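Local coordinates for putative GAF sensor protein (Burkholderia vietnamiensis, PDB 5HL6) that probably reduces free L-methionine (R)-S-oxide to methionine, as a GAF-domain protein of the free methionine sulfoxide reductase family, at residues E22-L27 and D152-G157; E36-P39 and A43-A46; L51-L56 and P76-P81; G63-D68 and L72-F77; R100-V105 and G157-C162. All coordinates share one frame; numbering follows the deposited sequence.

Contact 1. Residues E22-L27 and D152-G157; sequences ELYATL and DEDRSG
Tyr24 carries this contact, meeting Gly157 with one face of its ring and Asp154 with its hydroxyl. The two helices run nearly parallel, their short axes 9.9 Å apart at closest approach and 17° from one another.

The apolar part is a CH-pi contact. Gly157 CA sits over the ring of Tyr24, 3.6 Å from the centroid and displaced toward the CG side. Tyr24 CG and Gly157 CA are 3.4 Å apart. With no side chain at Gly157, the ring can lie directly on the backbone of helix 152-176. Tyr24 CG stands anti to its own carbonyl carbon (chi1 -85°), which sends the ring across to that helix. Met158 and Leu161 also touch the ring, as does Leu56 from a loop.

The polar part is one hydrogen bond. Tyr24 OH donates to Asp154 OD1 at 2.6 Å and meets the anti lone pair of that oxygen. Asp154 OD1 lies near the ring plane at its edge, while the carboxylate plane is turned 74° from the ring. The other oxygen, Asp154 OD2, forms a salt bridge with Lys20.

On another side of helix 152-176, Arg155 grips Asp152 side-on within one helical turn. Arg155 NE reaches Asp152 OD1 at 2.9 Å, and Arg155 NH1 reaches Asp152 OD2 at 3.0 Å.

Asp154 thus has a phenol on one oxygen and an ammonium on the other. Arg149 lies at long range from OD1, a weak ion pair. Together these would probably keep the buried carboxylate ionised and fix its rotation, joining the first turns of two helices of the GAF domain.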
# COMPACT_ATOMS: atom_id res chain seq x y z
N GLU B 22 -19.01 -0.93 -17.85
CA GLU B 22 -19.19 -2.26 -17.27
C GLU B 22 -18.00 -2.66 -16.42
O GLU B 22 -18.17 -3.22 -15.33
CB GLU B 22 -19.43 -3.28 -18.38
CG GLU B 22 -20.77 -3.12 -19.08
CD GLU B 22 -20.85 -3.93 -20.35
OE1 GLU B 22 -19.80 -4.15 -20.99
OE2 GLU B 22 -21.97 -4.35 -20.72
N LEU B 23 -16.78 -2.37 -16.88
CA LEU B 23 -15.59 -2.73 -16.12
C LEU B 23 -15.55 -1.99 -14.78
O LEU B 23 -15.24 -2.60 -13.75
CB LEU B 23 -14.33 -2.44 -16.94
N TYR B 24 -15.85 -0.69 -14.78
CA TYR B 24 -15.88 0.05 -13.52
C TYR B 24 -17.00 -0.43 -12.61
O TYR B 24 -16.84 -0.41 -11.38
CB TYR B 24 -16.02 1.55 -13.79
CG TYR B 24 -14.70 2.25 -14.05
CD1 TYR B 24 -13.80 2.50 -13.02
CD2 TYR B 24 -14.37 2.69 -15.33
CE1 TYR B 24 -12.60 3.14 -13.26
CE2 TYR B 24 -13.17 3.33 -15.59
CZ TYR B 24 -12.29 3.55 -14.55
OH TYR B 24 -11.09 4.20 -14.80
N ALA B 25 -18.13 -0.85 -13.17
CA ALA B 25 -19.20 -1.40 -12.35
C ALA B 25 -18.77 -2.71 -11.70
O ALA B 25 -19.02 -2.94 -10.51
CB ALA B 25 -20.46 -1.59 -13.19
N THR B 26 -18.12 -3.59 -12.46
CA THR B 26 -17.61 -4.83 -11.89
C THR B 26 -16.58 -4.56 -10.80
O THR B 26 -16.60 -5.20 -9.74
CB THR B 26 -17.01 -5.70 -13.00
OG1 THR B 26 -18.05 -6.15 -13.87
CG2 THR B 26 -16.27 -6.90 -12.42
N LEU B 27 -15.68 -3.60 -11.04
CA LEU B 27 -14.65 -3.27 -10.06
C LEU B 27 -15.25 -2.66 -8.80
O LEU B 27 -14.75 -2.92 -7.69
CB LEU B 27 -13.62 -2.33 -10.70
CG LEU B 27 -12.31 -2.07 -9.98
CD1 LEU B 27 -11.65 -3.38 -9.56
CD2 LEU B 27 -11.36 -1.26 -10.86
N ASP B 152 -13.61 11.05 -19.71
CA ASP B 152 -14.73 11.31 -18.81
C ASP B 152 -15.37 10.02 -18.29
O ASP B 152 -16.00 10.04 -17.23
CB ASP B 152 -15.78 12.18 -19.49
CG ASP B 152 -16.70 12.85 -18.49
OD1 ASP B 152 -16.17 13.49 -17.56
OD2 ASP B 152 -17.93 12.70 -18.62
N GLU B 153 -15.24 8.91 -19.02
CA GLU B 153 -15.71 7.63 -18.51
C GLU B 153 -14.86 7.16 -17.35
O GLU B 153 -15.38 6.61 -16.37
CB GLU B 153 -15.72 6.58 -19.62
CG GLU B 153 -16.86 6.70 -20.61
CD GLU B 153 -16.87 5.57 -21.61
OE1 GLU B 153 -15.93 5.49 -22.43
OE2 GLU B 153 -17.80 4.73 -21.56
N ASP B 154 -13.54 7.37 -17.43
CA ASP B 154 -12.68 7.09 -16.29
C ASP B 154 -13.00 8.03 -15.13
O ASP B 154 -12.95 7.63 -13.96
CB ASP B 154 -11.21 7.20 -16.67
CG ASP B 154 -10.78 6.14 -17.65
OD1 ASP B 154 -10.81 4.95 -17.27
OD2 ASP B 154 -10.40 6.50 -18.79
N ARG B 155 -13.32 9.28 -15.45
CA ARG B 155 -13.71 10.23 -14.41
C ARG B 155 -14.93 9.72 -13.65
O ARG B 155 -14.92 9.66 -12.41
CB ARG B 155 -13.99 11.60 -15.04
CG ARG B 155 -14.17 12.73 -14.04
CD ARG B 155 -15.62 12.88 -13.60
NE ARG B 155 -16.54 12.97 -14.73
CZ ARG B 155 -17.86 12.82 -14.63
NH1 ARG B 155 -18.62 12.92 -15.72
NH2 ARG B 155 -18.42 12.57 -13.46
N SER B 156 -15.98 9.33 -14.38
CA SER B 156 -17.18 8.79 -13.74
C SER B 156 -16.88 7.50 -13.01
O SER B 156 -17.40 7.25 -11.91
CB SER B 156 -18.27 8.57 -14.78
OG SER B 156 -18.67 9.79 -15.37
N GLY B 157 -16.05 6.64 -13.61
CA GLY B 157 -15.75 5.36 -12.99
C GLY B 157 -14.95 5.51 -11.71
O GLY B 157 -15.26 4.88 -10.69

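Contact 2. Residues E36-P39 and A43-A46; sequences ESEP and ANAA
The amide of Asn44 meets the backbone of Glu38 through its edge. Asn44 ND2 donates to Glu38 O at 2.9 Å, with an N-H...O angle of 162°. The oxygen lies close to the amide plane, whereas the donor stands 41° out of the plane of the carbonyl it binds. Asn44 ND2 also donates to a water at 3.0 Å, and that water donates to Pro39 O. One NH2 group therefore holds two consecutive carbonyls, one directly and one through water. The planes of the amide and the Glu38 carboxylate are well inclined to each other.

The other end of the amide touches carbon: Asn44 OD1 lies 3.4 Å from Glu38 CB. Glu38 CG is anti to the backbone N (chi1 169°) and rests on Ala43, with Glu38 CG 4.2 Å from Ala43 CB. The chain then bends at chi2. Its carboxylate accepts from Asp40 N through OE2 and forms a salt bridge through OE1 with Arg85 of the second subunit.

The contact closes the short connection from helix 20-35 to helix 41-55. Lys172 of helix 152-176 also binds Glu38 O, and Ala169 packs on Asn44. Ala45 and Ala46 turn to Pro76 of strand 72-77, while Ala43 meets Val74 of the second subunit.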
# COMPACT_ATOMS: atom_id res chain seq x y z
N GLU B 36 -16.25 -4.33 2.71
CA GLU B 36 -17.52 -4.26 3.44
C GLU B 36 -17.40 -4.70 4.90
O GLU B 36 -17.95 -4.05 5.80
CB GLU B 36 -18.56 -5.13 2.73
CG GLU B 36 -19.65 -4.37 2.00
CD GLU B 36 -20.59 -5.30 1.26
OE1 GLU B 36 -20.30 -6.51 1.18
OE2 GLU B 36 -21.63 -4.81 0.75
N SER B 37 -16.74 -5.82 5.15
CA SER B 37 -16.78 -6.42 6.47
C SER B 37 -15.50 -6.21 7.28
O SER B 37 -15.45 -6.62 8.44
CB SER B 37 -17.10 -7.91 6.37
OG SER B 37 -16.10 -8.57 5.61
N GLU B 38 -14.46 -5.59 6.70
CA GLU B 38 -13.24 -5.34 7.46
C GLU B 38 -13.37 -4.00 8.17
O GLU B 38 -13.61 -2.97 7.51
CB GLU B 38 -12.02 -5.34 6.55
CG GLU B 38 -10.75 -4.83 7.22
CD GLU B 38 -10.43 -5.56 8.51
OE1 GLU B 38 -10.51 -6.81 8.54
OE2 GLU B 38 -10.12 -4.88 9.51
N PRO B 39 -13.20 -3.94 9.50
CA PRO B 39 -13.36 -2.66 10.19
C PRO B 39 -12.20 -1.69 10.01
O PRO B 39 -12.40 -0.48 10.07
CB PRO B 39 -13.51 -3.07 11.67
CG PRO B 39 -12.89 -4.41 11.74
CD PRO B 39 -13.17 -5.07 10.43
N ALA B 43 -6.28 -0.87 6.53
CA ALA B 43 -6.31 -2.11 5.77
C ALA B 43 -7.17 -1.96 4.52
O ALA B 43 -6.78 -2.39 3.42
CB ALA B 43 -6.86 -3.26 6.64
N ASN B 44 -8.35 -1.36 4.66
CA ASN B 44 -9.21 -1.17 3.50
C ASN B 44 -8.58 -0.23 2.48
O ASN B 44 -8.65 -0.49 1.27
CB ASN B 44 -10.59 -0.66 3.93
CG ASN B 44 -11.40 -1.74 4.62
OD1 ASN B 44 -11.30 -2.92 4.25
ND2 ASN B 44 -12.17 -1.36 5.62
N ALA B 45 -7.93 0.84 2.94
CA ALA B 45 -7.23 1.74 2.02
C ALA B 45 -6.11 1.01 1.28
O ALA B 45 -5.96 1.16 0.06
CB ALA B 45 -6.69 2.95 2.77
N ALA B 46 -5.31 0.21 2.00
CA ALA B 46 -4.24 -0.54 1.34
C ALA B 46 -4.80 -1.54 0.33
O ALA B 46 -4.30 -1.63 -0.81
CB ALA B 46 -3.37 -1.22 2.39
O HOH W 1 -12.91 0.78 7.52

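Contact 3. Residues L51-L56 and P76-P81. With EDO (1,2-ethanediol), chain C.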
# COMPACT_ATOMS: atom_id res chain seq x y z
N LEU B 51 -6.26 -3.30 -5.22
CA LEU B 51 -7.26 -3.86 -6.12
C LEU B 51 -7.38 -3.02 -7.39
O LEU B 51 -7.36 -3.56 -8.51
CB LEU B 51 -8.61 -3.95 -5.40
CG LEU B 51 -9.80 -4.26 -6.30
CD1 LEU B 51 -9.68 -5.67 -6.86
CD2 LEU B 51 -11.10 -4.09 -5.51
N VAL B 52 -7.50 -1.70 -7.24
CA VAL B 52 -7.69 -0.86 -8.42
C VAL B 52 -6.45 -0.88 -9.30
O VAL B 52 -6.55 -1.01 -10.53
CB VAL B 52 -8.07 0.57 -8.00
CG1 VAL B 52 -8.21 1.46 -9.24
CG2 VAL B 52 -9.37 0.54 -7.19
N TYR B 53 -5.27 -0.77 -8.68
CA TYR B 53 -4.03 -0.71 -9.45
C TYR B 53 -3.86 -1.97 -10.30
O TYR B 53 -3.39 -1.90 -11.44
CB TYR B 53 -2.84 -0.54 -8.51
CG TYR B 53 -1.51 -0.39 -9.20
CD1 TYR B 53 -1.12 0.83 -9.74
CD2 TYR B 53 -0.64 -1.47 -9.30
CE1 TYR B 53 0.10 0.96 -10.37
CE2 TYR B 53 0.59 -1.34 -9.93
CZ TYR B 53 0.95 -0.12 -10.46
OH TYR B 53 2.18 0.04 -11.09
N HIS B 54 -4.28 -3.12 -9.78
CA HIS B 54 -4.03 -4.34 -10.52
C HIS B 54 -5.20 -4.74 -11.41
O HIS B 54 -5.07 -5.70 -12.17
CB HIS B 54 -3.64 -5.46 -9.54
CG HIS B 54 -2.24 -5.32 -9.04
ND1 HIS B 54 -1.93 -4.67 -7.87
CD2 HIS B 54 -1.05 -5.68 -9.59
CE1 HIS B 54 -0.62 -4.66 -7.70
NE2 HIS B 54 -0.06 -5.27 -8.73
N SER B 55 -6.30 -3.99 -11.39
CA SER B 55 -7.43 -4.27 -12.27
C SER B 55 -7.47 -3.42 -13.53
O SER B 55 -8.14 -3.80 -14.49
CB SER B 55 -8.74 -4.09 -11.50
OG SER B 55 -8.75 -4.91 -10.34
N LEU B 56 -6.78 -2.27 -13.55
CA LEU B 56 -6.75 -1.40 -14.72
C LEU B 56 -5.36 -1.39 -15.34
O LEU B 56 -4.35 -1.41 -14.63
CB LEU B 56 -7.17 0.03 -14.34
CG LEU B 56 -8.48 0.11 -13.55
CD1 LEU B 56 -8.65 1.47 -12.95
CD2 LEU B 56 -9.68 -0.23 -14.42
N PRO B 76 -1.71 4.72 2.07
CA PRO B 76 -1.34 3.55 1.27
C PRO B 76 -1.39 3.86 -0.22
O PRO B 76 -2.26 4.61 -0.67
CB PRO B 76 -2.39 2.49 1.66
CG PRO B 76 -2.93 2.94 2.98
CD PRO B 76 -2.90 4.46 2.91
N PHE B 77 -0.47 3.27 -0.97
CA PHE B 77 -0.45 3.45 -2.43
C PHE B 77 0.33 2.32 -3.09
O PHE B 77 1.17 1.68 -2.45
CB PHE B 77 0.15 4.81 -2.81
CG PHE B 77 1.62 4.93 -2.50
CD1 PHE B 77 2.58 4.50 -3.41
CD2 PHE B 77 2.05 5.48 -1.30
CE1 PHE B 77 3.95 4.62 -3.14
CE2 PHE B 77 3.41 5.59 -1.02
CZ PHE B 77 4.36 5.15 -1.94
N GLN B 78 0.07 2.12 -4.38
CA GLN B 78 0.89 1.31 -5.28
C GLN B 78 1.69 2.23 -6.20
O GLN B 78 1.16 3.22 -6.71
CB GLN B 78 0.02 0.38 -6.14
CG GLN B 78 -0.94 -0.48 -5.36
CD GLN B 78 -0.22 -1.39 -4.40
OE1 GLN B 78 0.66 -2.15 -4.79
NE2 GLN B 78 -0.57 -1.30 -3.12
N GLY B 79 2.96 1.89 -6.41
CA GLY B 79 3.84 2.69 -7.25
C GLY B 79 5.13 3.03 -6.52
O GLY B 79 5.36 2.64 -5.38
N LYS B 80 6.00 3.76 -7.23
CA LYS B 80 7.23 4.23 -6.62
C LYS B 80 6.92 5.34 -5.62
O LYS B 80 5.85 5.94 -5.66
CB LYS B 80 8.21 4.71 -7.70
N PRO B 81 7.83 5.61 -4.67
CA PRO B 81 7.64 6.75 -3.77
C PRO B 81 7.32 8.01 -4.56
O PRO B 81 7.87 8.24 -5.63
CB PRO B 81 8.98 6.85 -3.04
CG PRO B 81 9.54 5.48 -3.08
CD PRO B 81 9.07 4.87 -4.37
C1 EDO C . -0.67 -1.40 -13.36
O1 EDO C . -1.28 -1.06 -14.61
C2 EDO C . -0.69 -2.91 -13.14
O2 EDO C . -2.04 -3.37 -13.26
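Tyr53 CG is anti to the backbone N (chi1 -177°), which carries the ring out from helix 41-55 toward Gln78. The backbone at Gln78 presents CB to that ring. Gln78 CG stands anti to its own carbonyl carbon (chi1 -53°), which sets it beside Tyr53 CB. The bend at chi2 then turns the amide away from the ring.

Gln78 CB makes a CH-pi contact over one face of Tyr53. It is 3.8 Å from the ring centroid and 21° off the normal. The closest pair is Tyr53 CG and Gln78 CB, at 3.5 Å. At the base of the tyrosine, Gln78 CG lies 3.7 Å from Tyr53 CB. The opposite face of the ring is covered by a bound 1,2-ethanediol, probably from the crystallisation liquor. Its C1 lies 3.6 Å from Tyr53 CZ, toward the rim of the ring.

The contact packs the C-terminal end of helix 41-55 against the chain leaving strand 72-77 of the GAF-domain sheet. The chain turns corners at Pro76 and Gln78. Gln78 is also at the subunit interface: its NE2 donates to Phe77 O of the second subunit, and its OE1 accepts from Gly79 N of the second subunit. The amide is thus bound at both ends across the dimer.

His54 approaches Gln78 OE1 with its edge, though His54 CE1 is still 4.1 Å from that oxygen. Its ND1 is hydrogen-bonded to Ala50 O. The diol spans the end of the helix, with O2 donating to Tyr53 O at 2.7 Å and O1 donating to Leu56 O at 3.1 Å. It is also hydrogen-bonded to Leu59 N.

Contact 4. Residues G63-D68 and L72-F77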
# COMPACT_ATOMS: atom_id res chain seq x y z
N GLY B 63 -3.28 5.55 -5.31
CA GLY B 63 -3.28 5.57 -3.86
C GLY B 63 -3.91 6.83 -3.31
O GLY B 63 -4.41 7.69 -4.05
N PHE B 64 -3.84 6.93 -1.98
CA PHE B 64 -4.52 7.96 -1.20
C PHE B 64 -3.54 8.99 -0.66
O PHE B 64 -2.41 8.66 -0.30
CB PHE B 64 -5.23 7.34 0.00
CG PHE B 64 -6.37 6.43 -0.36
CD1 PHE B 64 -7.65 6.95 -0.52
CD2 PHE B 64 -6.17 5.07 -0.51
CE1 PHE B 64 -8.71 6.13 -0.85
CE2 PHE B 64 -7.23 4.24 -0.82
CZ PHE B 64 -8.51 4.77 -1.00
N TYR B 65 -3.99 10.25 -0.58
CA TYR B 65 -3.42 11.23 0.35
C TYR B 65 -4.53 11.59 1.32
O TYR B 65 -5.67 11.82 0.90
CB TYR B 65 -2.89 12.50 -0.35
CG TYR B 65 -1.69 12.28 -1.23
CD1 TYR B 65 -0.41 12.61 -0.80
CD2 TYR B 65 -1.83 11.75 -2.51
CE1 TYR B 65 0.69 12.40 -1.61
CE2 TYR B 65 -0.74 11.55 -3.33
CZ TYR B 65 0.52 11.86 -2.88
OH TYR B 65 1.61 11.64 -3.70
N PHE B 66 -4.21 11.61 2.61
CA PHE B 66 -5.20 11.90 3.63
C PHE B 66 -4.94 13.28 4.23
O PHE B 66 -3.79 13.62 4.55
CB PHE B 66 -5.20 10.82 4.72
CG PHE B 66 -5.79 9.52 4.24
CD1 PHE B 66 -7.12 9.45 3.84
CD2 PHE B 66 -5.02 8.36 4.18
CE1 PHE B 66 -7.68 8.27 3.38
CE2 PHE B 66 -5.58 7.17 3.72
CZ PHE B 66 -6.91 7.13 3.33
N PHE B 67 -6.00 14.07 4.35
CA PHE B 67 -5.93 15.38 4.97
C PHE B 67 -5.72 15.24 6.47
O PHE B 67 -6.50 14.58 7.15
CB PHE B 67 -7.21 16.14 4.67
CG PHE B 67 -7.17 17.58 5.05
CD1 PHE B 67 -6.22 18.43 4.50
CD2 PHE B 67 -8.10 18.10 5.94
CE1 PHE B 67 -6.19 19.78 4.84
CE2 PHE B 67 -8.07 19.45 6.28
CZ PHE B 67 -7.11 20.28 5.74
N ASP B 68 -4.66 15.87 6.99
CA ASP B 68 -4.35 15.78 8.41
C ASP B 68 -4.88 16.98 9.19
O ASP B 68 -4.46 17.22 10.33
CB ASP B 68 -2.85 15.60 8.64
CG ASP B 68 -2.04 16.88 8.40
OD1 ASP B 68 -2.58 17.88 7.87
OD2 ASP B 68 -0.84 16.86 8.74
N LEU B 72 -2.29 17.61 2.94
CA LEU B 72 -2.34 16.20 2.55
C LEU B 72 -1.06 15.46 2.95
O LEU B 72 0.05 16.00 2.87
CB LEU B 72 -2.54 16.08 1.04
CG LEU B 72 -3.84 16.68 0.49
CD1 LEU B 72 -3.83 16.65 -1.03
CD2 LEU B 72 -4.99 15.84 1.01
N VAL B 73 -1.24 14.20 3.39
CA VAL B 73 -0.15 13.32 3.80
C VAL B 73 -0.39 11.97 3.15
O VAL B 73 -1.51 11.45 3.20
CB VAL B 73 -0.08 13.16 5.34
CG1 VAL B 73 1.15 12.33 5.73
CG2 VAL B 73 -0.09 14.52 6.05
N VAL B 74 0.64 11.41 2.50
CA VAL B 74 0.41 10.22 1.68
C VAL B 74 -0.03 9.06 2.58
O VAL B 74 0.47 8.89 3.70
CB VAL B 74 1.67 9.86 0.87
CG1 VAL B 74 2.78 9.28 1.77
CG2 VAL B 74 1.31 8.87 -0.23
N GLY B 75 -0.99 8.28 2.09
CA GLY B 75 -1.45 7.07 2.75
C GLY B 75 -1.00 5.85 1.97
O GLY B 75 0.00 5.91 1.26
N PRO B 76 -1.71 4.72 2.07
CA PRO B 76 -1.34 3.55 1.27
C PRO B 76 -1.39 3.86 -0.22
O PRO B 76 -2.26 4.61 -0.67
CB PRO B 76 -2.39 2.49 1.66
CG PRO B 76 -2.93 2.94 2.98
CD PRO B 76 -2.90 4.46 2.91
N PHE B 77 -0.47 3.27 -0.97
CA PHE B 77 -0.45 3.45 -2.43
C PHE B 77 0.33 2.32 -3.09
O PHE B 77 1.17 1.68 -2.45
CB PHE B 77 0.15 4.81 -2.81
CG PHE B 77 1.62 4.93 -2.50
CD1 PHE B 77 2.58 4.50 -3.41
CD2 PHE B 77 2.05 5.48 -1.30
CE1 PHE B 77 3.95 4.62 -3.14
CE2 PHE B 77 3.41 5.59 -1.02
CZ PHE B 77 4.36 5.15 -1.94
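Tyr65 and Val74 form the apolar centre of this antiparallel beta hairpin, part of the GAF-domain sheet. Val74 CG2 sits over one face of the Tyr65 ring, 4.1 Å from the centroid, in a CH-pi contact. Val74 CG2 is anti to the backbone N, with CG1 between that N and the carbonyl carbon (chi1 72°); this points CG2 at the ring. Tyr65 CB also packs on Leu72 CB at 3.9 Å. Leu72 CD2 goes on to the start of Phe67, on the same face of the sheet.

Phe66 and Val73 point to the other face. There the edge of the Phe66 ring meets the proline at about a right angle, with Phe66 CE2 3.9 Å from Pro76 CD. The side chain of Phe64 turns to helix 41-55, where Ala45 and Ser49 touch it. Trp140 and Phe165 meet its ring.

Backbone bonds join the strands. Phe66 and Val73 are a hydrogen-bonded pair, with Phe66 N donating to Val73 O at 2.8 Å and Val73 N to Phe66 O at 2.9 Å. Tyr65 with Val74 is a non-hydrogen-bonded pair. The register then slips by one before Gly63 pairs with Phe77, which marks a beta bulge. At the bulge Gly75 N donates to Phe64 O at 2.8 Å. Phe64 N donates to Pro76 O at 3.1 Å, almost straight.

At the polar end, Asp68 OD1 accepts from Thr70 N and Glu71 N in the turn. Asp68 OD2 forms a salt bridge with Arg85 and lies 3.6 Å from Val73 CG2.

Contact 5. Residues R100-V105 and G157-C162; sequences RQTQVV and GMEALC
Thr102 and Glu159 make this contact between them, joining the connection after helix 91-99 to helix 152-176. The segment starts at Arg100, the first residue to leave helical angles, with a positive phi of 50°. Its NH1 is hydrogen-bonded to Gly134 O. Gln101 then turns its side chain away from helix 152-176, and its N is bound by Thr99 OG1.

Thr102 points toward the helix. Its OG1 donates to Glu159 OE2 at 2.7 Å, using the anti lone pair of that oxygen. The two side chains approach from opposite directions. Thr102 OG1 lies anti to its own carbonyl carbon (chi1 -70°), and this turns the hydroxyl to the glutamate. The carbons are close as well: Thr102 CB is 3.2 Å and Thr102 CG2 3.6 Å from Glu159 OE2. Glu159 is extended beyond CG (chi2 174°) and so spans the gap to the loop. Thr102 also touches Pro128 of strand 123-130 and Arg155 of helix 152-176.

Strand 103-105 begins next, at an outer side of the GAF-domain sheet. Gln103 folds back, and its NE2 donates to Gln101 O at 3.1 Å, from well above the carbonyl plane. Its backbone pairs with Val126, and that of Val105 with Glu124.

Glu159 OE1 forms a salt bridge with Arg155 NH2, one turn earlier on the helix. A single hydroxyl bond thus carries the contact between the connection and helix 152-176. The salt bridge on the other oxygen is the second-shell interaction that positions the carboxylate to accept it.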
# COMPACT_ATOMS: atom_id res chain seq x y z
N ARG B 100 -12.05 20.98 -4.04
CA ARG B 100 -12.98 19.85 -3.87
C ARG B 100 -13.66 19.48 -5.19
O ARG B 100 -14.83 19.09 -5.23
CB ARG B 100 -13.99 20.16 -2.77
CG ARG B 100 -13.35 20.37 -1.40
CD ARG B 100 -14.43 20.59 -0.35
NE ARG B 100 -13.88 20.62 1.00
CZ ARG B 100 -14.62 20.47 2.09
NH1 ARG B 100 -15.94 20.28 1.99
NH2 ARG B 100 -14.05 20.51 3.29
N GLN B 101 -12.90 19.60 -6.27
CA GLN B 101 -13.34 19.26 -7.61
C GLN B 101 -12.42 18.17 -8.16
O GLN B 101 -11.21 18.20 -7.91
CB GLN B 101 -13.33 20.52 -8.52
CG GLN B 101 -14.38 21.54 -8.11
CD GLN B 101 -14.24 22.88 -8.81
OE1 GLN B 101 -13.40 23.04 -9.70
NE2 GLN B 101 -15.05 23.84 -8.41
N THR B 102 -12.99 17.21 -8.86
CA THR B 102 -12.19 16.17 -9.49
C THR B 102 -11.33 16.77 -10.60
O THR B 102 -11.80 17.60 -11.40
CB THR B 102 -13.09 15.06 -10.06
OG1 THR B 102 -13.67 14.32 -8.98
CG2 THR B 102 -12.31 14.09 -10.94
N GLN B 103 -10.06 16.38 -10.64
CA GLN B 103 -9.11 16.86 -11.62
C GLN B 103 -8.80 15.74 -12.60
O GLN B 103 -8.48 14.62 -12.20
CB GLN B 103 -7.82 17.33 -10.94
CG GLN B 103 -8.04 18.34 -9.82
CD GLN B 103 -8.55 19.68 -10.31
OE1 GLN B 103 -8.01 20.26 -11.27
NE2 GLN B 103 -9.58 20.20 -9.65
N VAL B 104 -8.90 16.03 -13.90
CA VAL B 104 -8.52 15.10 -14.95
C VAL B 104 -7.49 15.79 -15.83
O VAL B 104 -7.77 16.85 -16.41
CB VAL B 104 -9.73 14.63 -15.77
CG1 VAL B 104 -9.29 13.65 -16.84
CG2 VAL B 104 -10.79 14.01 -14.87
N VAL B 105 -6.30 15.21 -15.91
CA VAL B 105 -5.18 15.81 -16.62
C VAL B 105 -4.81 14.89 -17.77
O VAL B 105 -4.43 13.73 -17.54
CB VAL B 105 -3.98 16.05 -15.69
CG1 VAL B 105 -2.90 16.86 -16.40
CG2 VAL B 105 -4.44 16.76 -14.43
N GLY B 157 -16.05 6.64 -13.61
CA GLY B 157 -15.75 5.36 -12.99
C GLY B 157 -14.95 5.51 -11.71
O GLY B 157 -15.26 4.88 -10.69
N MET B 158 -13.89 6.33 -11.75
CA MET B 158 -13.11 6.56 -10.54
C MET B 158 -13.95 7.17 -9.43
O MET B 158 -13.81 6.81 -8.26
CB MET B 158 -11.90 7.44 -10.84
CG MET B 158 -10.80 6.74 -11.63
SD MET B 158 -10.08 5.31 -10.80
CE MET B 158 -8.89 4.84 -12.05
N GLU B 159 -14.85 8.10 -9.78
CA GLU B 159 -15.70 8.70 -8.75
C GLU B 159 -16.62 7.65 -8.13
O GLU B 159 -16.86 7.67 -6.92
CB GLU B 159 -16.50 9.86 -9.34
CG GLU B 159 -15.62 11.08 -9.61
CD GLU B 159 -16.33 12.20 -10.32
OE1 GLU B 159 -17.45 11.98 -10.84
OE2 GLU B 159 -15.76 13.32 -10.36
N ALA B 160 -17.11 6.71 -8.93
CA ALA B 160 -17.95 5.66 -8.38
C ALA B 160 -17.14 4.72 -7.49
O ALA B 160 -17.64 4.26 -6.46
CB ALA B 160 -18.64 4.88 -9.51
N LEU B 161 -15.89 4.44 -7.86
CA LEU B 161 -15.04 3.63 -6.98
C LEU B 161 -14.82 4.33 -5.65
O LEU B 161 -14.89 3.70 -4.59
CB LEU B 161 -13.70 3.31 -7.65
CG LEU B 161 -13.73 2.41 -8.89
CD1 LEU B 161 -12.33 2.15 -9.39
CD2 LEU B 161 -14.45 1.09 -8.56
N CYS B 162 -14.55 5.64 -5.69
CA CYS B 162 -14.30 6.37 -4.46
C CYS B 162 -15.55 6.44 -3.58
O CYS B 162 -15.43 6.41 -2.35
CB CYS B 162 -13.75 7.77 -4.77
SG CYS B 162 -12.05 7.70 -5.44

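All five contacts lie within the GAF domain. Contacts 1 and 5 are neighbours on helix 152-176, with centres about 10 Å apart, and share Gly157. Contacts 2 and 3 both use helix 41-55, with centres about 16 Å apart. Contacts 3 and 4 share Pro76 and Phe77 of strand 72-77. Along the chain, contacts 2, 3 and 4 fall between the two segments of contact 1, while contact 5 crosses it. Contacts 1 and 4 lie on opposite sides of the chain's centre, with their own centres about 22 Å apart. Helices are thus tied to one another and to the sheet, while contacts 2, 3 and 4 also meet the second subunit.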